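Local coordinates for protein prephenate dehydrogenase (Aquifex aeolicus, PDB 2G5C) that probably catalyses the NAD-dependent oxidative decarboxylation of prephenate to 4-hydroxyphenylpyruvate in tyrosine biosynthesis, at residues Asn134-Lys139 with Arg159-Val164; Lys256-Ile259 with Glu265-Val268. All blocks are in the same frame, centred on the assembly; numbering follows the deposited sequence.

Contact 1. Residues Asn134-Lys139 with Arg159-Val164; sequences NLYEGK and RVWEDV
In the nucleotide-binding domain, Tyr-136, in the loop that leads into strand 140-143, meets Trp-161 and Val-164 at the C-terminal end of helix 151-163. The two aromatic side chains form an edge-to-face (T-shaped) pair: the tyrosine ring and the six-membered ring of the indole have centroids 5.0 Å apart and planes at 69°. The indole corner does the touching, with CZ3 of Trp-161 poised over the centre of the Tyr-136 ring and 3.6 Å from its CE1, while CH2 of Trp-161 stands 4.0 Å from the same CE1. CG anti to the carbonyl carbon (chi1 -49°) sends the Tyr-136 ring toward the helix, and chi2 of -74° turns its face to the indole. At the base of the ring, CB of Tyr-136 rests 4.1 Å from CG2 of Val-164, the side chains running alongside. The phenol OH is hydrogen-bonded to Gln-95, which fixes the far end of the ring, and Trp-161 makes a second edge-to-face pair with Phe-16 of helix 11-22. At the outer margin OE1 of Glu-137 comes 2.9 Å from the carbonyl O of Val-164; both are acceptors, so no hydrogen bond joins them. Two overlapping beta turns, type I over Asn-134 to Glu-137 and type II over Tyr-136 to Lys-139, carry the loop past the helix end. The contact ties loop to helix beside the sheet of a Rossmann-type domain.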
loop_
_atom_site.group_PDB
_atom_site.type_symbol
_atom_site.label_atom_id
_atom_site.label_comp_id
_atom_site.label_asym_id
_atom_site.label_seq_id
_atom_site.Cartn_x
_atom_site.Cartn_y
_atom_site.Cartn_z
ATOM N N ASN A 134 8.407 17.676 -15.994
ATOM C CA ASN A 134 7.114 17.162 -16.438
ATOM C C ASN A 134 6.322 16.656 -15.248
ATOM O O ASN A 134 5.239 16.094 -15.406
ATOM C CB ASN A 134 7.309 16.012 -17.421
ATOM C CG ASN A 134 7.973 14.812 -16.776
ATOM O OD1 ASN A 134 9.117 14.887 -16.328
ATOM N ND2 ASN A 134 7.253 13.698 -16.715
ATOM N N LEU A 135 6.876 16.859 -14.058
ATOM C CA LEU A 135 6.254 16.413 -12.819
ATOM C C LEU A 135 4.761 16.719 -12.697
ATOM O O LEU A 135 4.021 15.973 -12.057
ATOM C CB LEU A 135 6.991 17.024 -11.626
ATOM C CG LEU A 135 6.483 16.582 -10.253
ATOM C CD1 LEU A 135 6.786 15.099 -10.045
ATOM C CD2 LEU A 135 7.144 17.416 -9.167
ATOM N N TYR A 136 4.314 17.803 -13.317
ATOM C CA TYR A 136 2.913 18.200 -13.227
ATOM C C TYR A 136 2.041 17.797 -14.417
ATOM O O TYR A 136 0.814 17.876 -14.340
ATOM C CB TYR A 136 2.840 19.715 -13.029
ATOM C CG TYR A 136 3.759 20.220 -11.935
ATOM C CD1 TYR A 136 3.458 20.007 -10.589
ATOM C CD2 TYR A 136 4.943 20.888 -12.248
ATOM C CE1 TYR A 136 4.313 20.449 -9.579
ATOM C CE2 TYR A 136 5.806 21.331 -11.248
ATOM C CZ TYR A 136 5.483 21.110 -9.916
ATOM O OH TYR A 136 6.322 21.559 -8.922
ATOM N N GLU A 137 2.668 17.362 -15.507
ATOM C CA GLU A 137 1.936 16.967 -16.710
ATOM C C GLU A 137 0.755 16.037 -16.437
ATOM O O GLU A 137 0.936 14.871 -16.093
ATOM C CB GLU A 137 2.885 16.295 -17.705
ATOM C CG GLU A 137 4.015 17.183 -18.190
ATOM C CD GLU A 137 3.527 18.347 -19.031
ATOM O OE1 GLU A 137 2.694 19.132 -18.538
ATOM O OE2 GLU A 137 3.980 18.477 -20.188
ATOM N N GLY A 138 -0.456 16.563 -16.595
ATOM C CA GLY A 138 -1.649 15.766 -16.374
ATOM C C GLY A 138 -2.066 15.643 -14.921
ATOM O O GLY A 138 -3.200 15.260 -14.628
ATOM N N LYS A 139 -1.157 15.961 -14.007
ATOM C CA LYS A 139 -1.449 15.879 -12.580
ATOM C C LYS A 139 -2.488 16.911 -12.145
ATOM O O LYS A 139 -2.722 17.899 -12.835
ATOM C CB LYS A 139 -0.167 16.076 -11.764
ATOM C CG LYS A 139 0.480 14.792 -11.260
ATOM C CD LYS A 139 1.027 13.924 -12.380
ATOM C CE LYS A 139 1.774 12.727 -11.803
ATOM N NZ LYS A 139 2.476 11.930 -12.848
ATOM N N ARG A 159 -3.784 29.682 -14.758
ATOM C CA ARG A 159 -3.251 29.544 -16.108
ATOM C C ARG A 159 -1.820 29.020 -16.118
ATOM O O ARG A 159 -1.453 28.231 -16.987
ATOM C CB ARG A 159 -3.302 30.886 -16.847
ATOM C CG ARG A 159 -4.706 31.391 -17.142
ATOM C CD ARG A 159 -4.664 32.566 -18.121
ATOM N NE ARG A 159 -5.988 33.120 -18.396
ATOM C CZ ARG A 159 -6.736 33.754 -17.498
ATOM N NH1 ARG A 159 -6.291 33.916 -16.259
ATOM N NH2 ARG A 159 -7.929 34.231 -17.837
ATOM N N VAL A 160 -1.013 29.466 -15.157
ATOM C CA VAL A 160 0.379 29.040 -15.068
ATOM C C VAL A 160 0.472 27.533 -14.853
ATOM O O VAL A 160 1.204 26.837 -15.558
ATOM C CB VAL A 160 1.111 29.749 -13.910
ATOM C CG1 VAL A 160 2.564 29.295 -13.856
ATOM C CG2 VAL A 160 1.030 31.256 -14.091
ATOM N N TRP A 161 -0.267 27.032 -13.870
ATOM C CA TRP A 161 -0.267 25.603 -13.583
ATOM C C TRP A 161 -0.697 24.813 -14.814
ATOM O O TRP A 161 -0.114 23.779 -15.135
ATOM C CB TRP A 161 -1.205 25.306 -12.417
ATOM C CG TRP A 161 -0.588 25.557 -11.076
ATOM C CD1 TRP A 161 -1.059 26.385 -10.101
ATOM C CD2 TRP A 161 0.573 24.915 -10.532
ATOM N NE1 TRP A 161 -0.269 26.294 -8.980
ATOM C CE2 TRP A 161 0.739 25.398 -9.218
ATOM C CE3 TRP A 161 1.488 23.976 -11.029
ATOM C CZ2 TRP A 161 1.786 24.972 -8.387
ATOM C CZ3 TRP A 161 2.527 23.553 -10.206
ATOM C CH2 TRP A 161 2.665 24.052 -8.899
ATOM N N GLU A 162 -1.719 25.306 -15.503
ATOM C CA GLU A 162 -2.211 24.645 -16.703
ATOM C C GLU A 162 -1.132 24.657 -17.783
ATOM O O GLU A 162 -1.044 23.734 -18.591
ATOM C CB GLU A 162 -3.472 25.347 -17.221
ATOM C CG GLU A 162 -4.592 25.431 -16.197
ATOM C CD GLU A 162 -5.863 26.041 -16.756
ATOM O OE1 GLU A 162 -5.837 27.215 -17.183
ATOM O OE2 GLU A 162 -6.895 25.342 -16.764
ATOM N N ASP A 163 -0.312 25.703 -17.789
ATOM C CA ASP A 163 0.760 25.824 -18.771
ATOM C C ASP A 163 1.842 24.780 -18.550
ATOM O O ASP A 163 2.631 24.491 -19.447
ATOM C CB ASP A 163 1.370 27.226 -18.731
ATOM C CG ASP A 163 0.501 28.260 -19.430
ATOM O OD1 ASP A 163 0.230 28.084 -20.637
ATOM O OD2 ASP A 163 0.088 29.245 -18.778
ATOM N N VAL A 164 1.887 24.222 -17.346
ATOM C CA VAL A 164 2.866 23.192 -17.040
ATOM C C VAL A 164 2.158 21.841 -16.964
ATOM O O VAL A 164 2.595 20.933 -16.262
ATOM C CB VAL A 164 3.604 23.483 -15.714
ATOM C CG1 VAL A 164 4.353 24.806 -15.821
ATOM C CG2 VAL A 164 2.621 23.517 -14.557
#

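Contact 2. Residues Lys256-Ile259 with Glu265-Val268; sequences KELI and EELV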
loop_
_atom_site.group_PDB
_atom_site.type_symbol
_atom_site.label_atom_id
_atom_site.label_comp_id
_atom_site.label_asym_id
_atom_site.label_seq_id
_atom_site.Cartn_x
_atom_site.Cartn_y
_atom_site.Cartn_z
ATOM N N LYS A 256 -13.294 -6.016 13.070
ATOM C CA LYS A 256 -12.832 -6.863 14.162
ATOM C C LYS A 256 -13.992 -7.596 14.825
ATOM O O LYS A 256 -13.919 -8.799 15.069
ATOM C CB LYS A 256 -12.103 -6.024 15.213
ATOM C CG LYS A 256 -11.616 -6.820 16.415
ATOM C CD LYS A 256 -10.932 -5.916 17.433
ATOM C CE LYS A 256 -11.887 -4.881 18.003
ATOM N NZ LYS A 256 -11.168 -3.912 18.885
ATOM N N GLU A 257 -15.060 -6.858 15.115
ATOM C CA GLU A 257 -16.234 -7.436 15.752
ATOM C C GLU A 257 -16.880 -8.525 14.914
ATOM O O GLU A 257 -17.323 -9.538 15.453
ATOM C CB GLU A 257 -17.258 -6.338 16.080
ATOM C CG GLU A 257 -16.808 -5.440 17.224
ATOM C CD GLU A 257 -16.303 -6.244 18.412
ATOM O OE1 GLU A 257 -17.061 -7.102 18.918
ATOM O OE2 GLU A 257 -15.147 -6.026 18.839
ATOM N N LEU A 258 -16.946 -8.331 13.600
ATOM C CA LEU A 258 -17.532 -9.354 12.741
ATOM C C LEU A 258 -16.715 -10.633 12.867
ATOM O O LEU A 258 -17.240 -11.737 12.743
ATOM C CB LEU A 258 -17.555 -8.890 11.282
ATOM C CG LEU A 258 -18.434 -7.676 10.960
ATOM C CD1 LEU A 258 -18.395 -7.406 9.466
ATOM C CD2 LEU A 258 -19.872 -7.938 11.405
ATOM N N ILE A 259 -15.423 -10.478 13.125
ATOM C CA ILE A 259 -14.538 -11.629 13.274
ATOM C C ILE A 259 -14.691 -12.267 14.651
ATOM O O ILE A 259 -14.753 -13.490 14.779
ATOM C CB ILE A 259 -13.063 -11.218 13.063
ATOM C CG1 ILE A 259 -12.872 -10.721 11.632
ATOM C CG2 ILE A 259 -12.156 -12.401 13.344
ATOM C CD1 ILE A 259 -11.525 -10.052 11.357
ATOM N N GLU A 265 -21.618 -14.487 7.204
ATOM C CA GLU A 265 -22.272 -13.816 6.082
ATOM C C GLU A 265 -22.062 -12.305 6.095
ATOM O O GLU A 265 -21.830 -11.699 5.049
ATOM C CB GLU A 265 -23.772 -14.129 6.078
ATOM C CG GLU A 265 -24.613 -13.270 5.130
ATOM C CD GLU A 265 -24.247 -13.448 3.663
ATOM O OE1 GLU A 265 -23.669 -14.494 3.306
ATOM O OE2 GLU A 265 -24.554 -12.539 2.863
ATOM N N GLU A 266 -22.137 -11.688 7.273
ATOM C CA GLU A 266 -21.951 -10.251 7.342
ATOM C C GLU A 266 -20.510 -9.882 6.996
ATOM O O GLU A 266 -20.255 -8.817 6.428
ATOM C CB GLU A 266 -22.304 -9.707 8.731
ATOM C CG GLU A 266 -22.566 -8.198 8.711
ATOM C CD GLU A 266 -23.060 -7.657 10.042
ATOM O OE1 GLU A 266 -23.522 -8.458 10.869
ATOM O OE2 GLU A 266 -22.991 -6.428 10.251
ATOM N N LEU A 267 -19.573 -10.763 7.333
ATOM C CA LEU A 267 -18.168 -10.502 7.040
ATOM C C LEU A 267 -17.957 -10.491 5.529
ATOM O O LEU A 267 -17.318 -9.583 4.992
ATOM C CB LEU A 267 -17.271 -11.558 7.698
ATOM C CG LEU A 267 -15.750 -11.370 7.579
ATOM C CD1 LEU A 267 -15.367 -9.941 7.912
ATOM C CD2 LEU A 267 -15.030 -12.341 8.507
ATOM N N VAL A 268 -18.497 -11.494 4.839
ATOM C CA VAL A 268 -18.340 -11.535 3.394
ATOM C C VAL A 268 -18.977 -10.301 2.751
ATOM O O VAL A 268 -18.425 -9.740 1.809
ATOM C CB VAL A 268 -18.924 -12.842 2.773
ATOM C CG1 VAL A 268 -20.429 -12.934 2.998
ATOM C CG2 VAL A 268 -18.613 -12.879 1.278
#
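This is apolar packing between two helices of one chain, where Leu-258 and Ile-259 near the end of helix 238-260 meet Glu-266 and Leu-267 near the start of helix 264-279. CB of Leu-258 is directed toward the second helix. Its CD2 methyl sits against the carboxylate of Glu-266, 3.5 Å from CD and 3.7 Å from each of OE1 and OE2, and the two side chains cross at about a right angle. The glutamate stretches out to meet that methyl, with CG anti to the backbone N (chi1 -161°) and the chain extended beyond it, and its OE1 is held by a salt bridge to Arg-261. The other methyl of Leu-258, CD1, lies 3.9 Å from CA of Leu-267, close against the backbone of the second helix. The short connection between the helices makes the pair a helical hairpin, within a region predicted to form a coiled coil in the dimerization domain. Replacing Leu-258 by an alanine would probably open a gap beside Leu-267 and leave the Glu-266 carboxylate without the methyl it lies against. Leu-267 sends its two branches to different partners, CD1 to CB of Leu-258 at 4.2 Å and CD2 to CG1 of Ile-259 at 4.1 Å. The second subunit packs here too: its Lys-238 meets Ile-259, and its Arg-231 meets Leu-267.

Overall arrangement
Contact 1 belongs to the nucleotide-binding domain and contact 2 to the dimerization domain, their centres about 45 Å apart and their nearest atoms about 33 Å apart. They follow one another along the chain without touching. Only contact 1 is near the cofactor: the side chain of Tyr-136 is about 7 Å from the bound NAD and about 4 Å from the side chains of Met-12 and Ala-121, both NAD-binding residues, consistent with a second-shell place behind the pocket. The centre of contact 2 lies about 37 Å from the centre of the chain, away from the annotated sites, and the contact instead borders the second subunit, which does not touch the segments of contact 1.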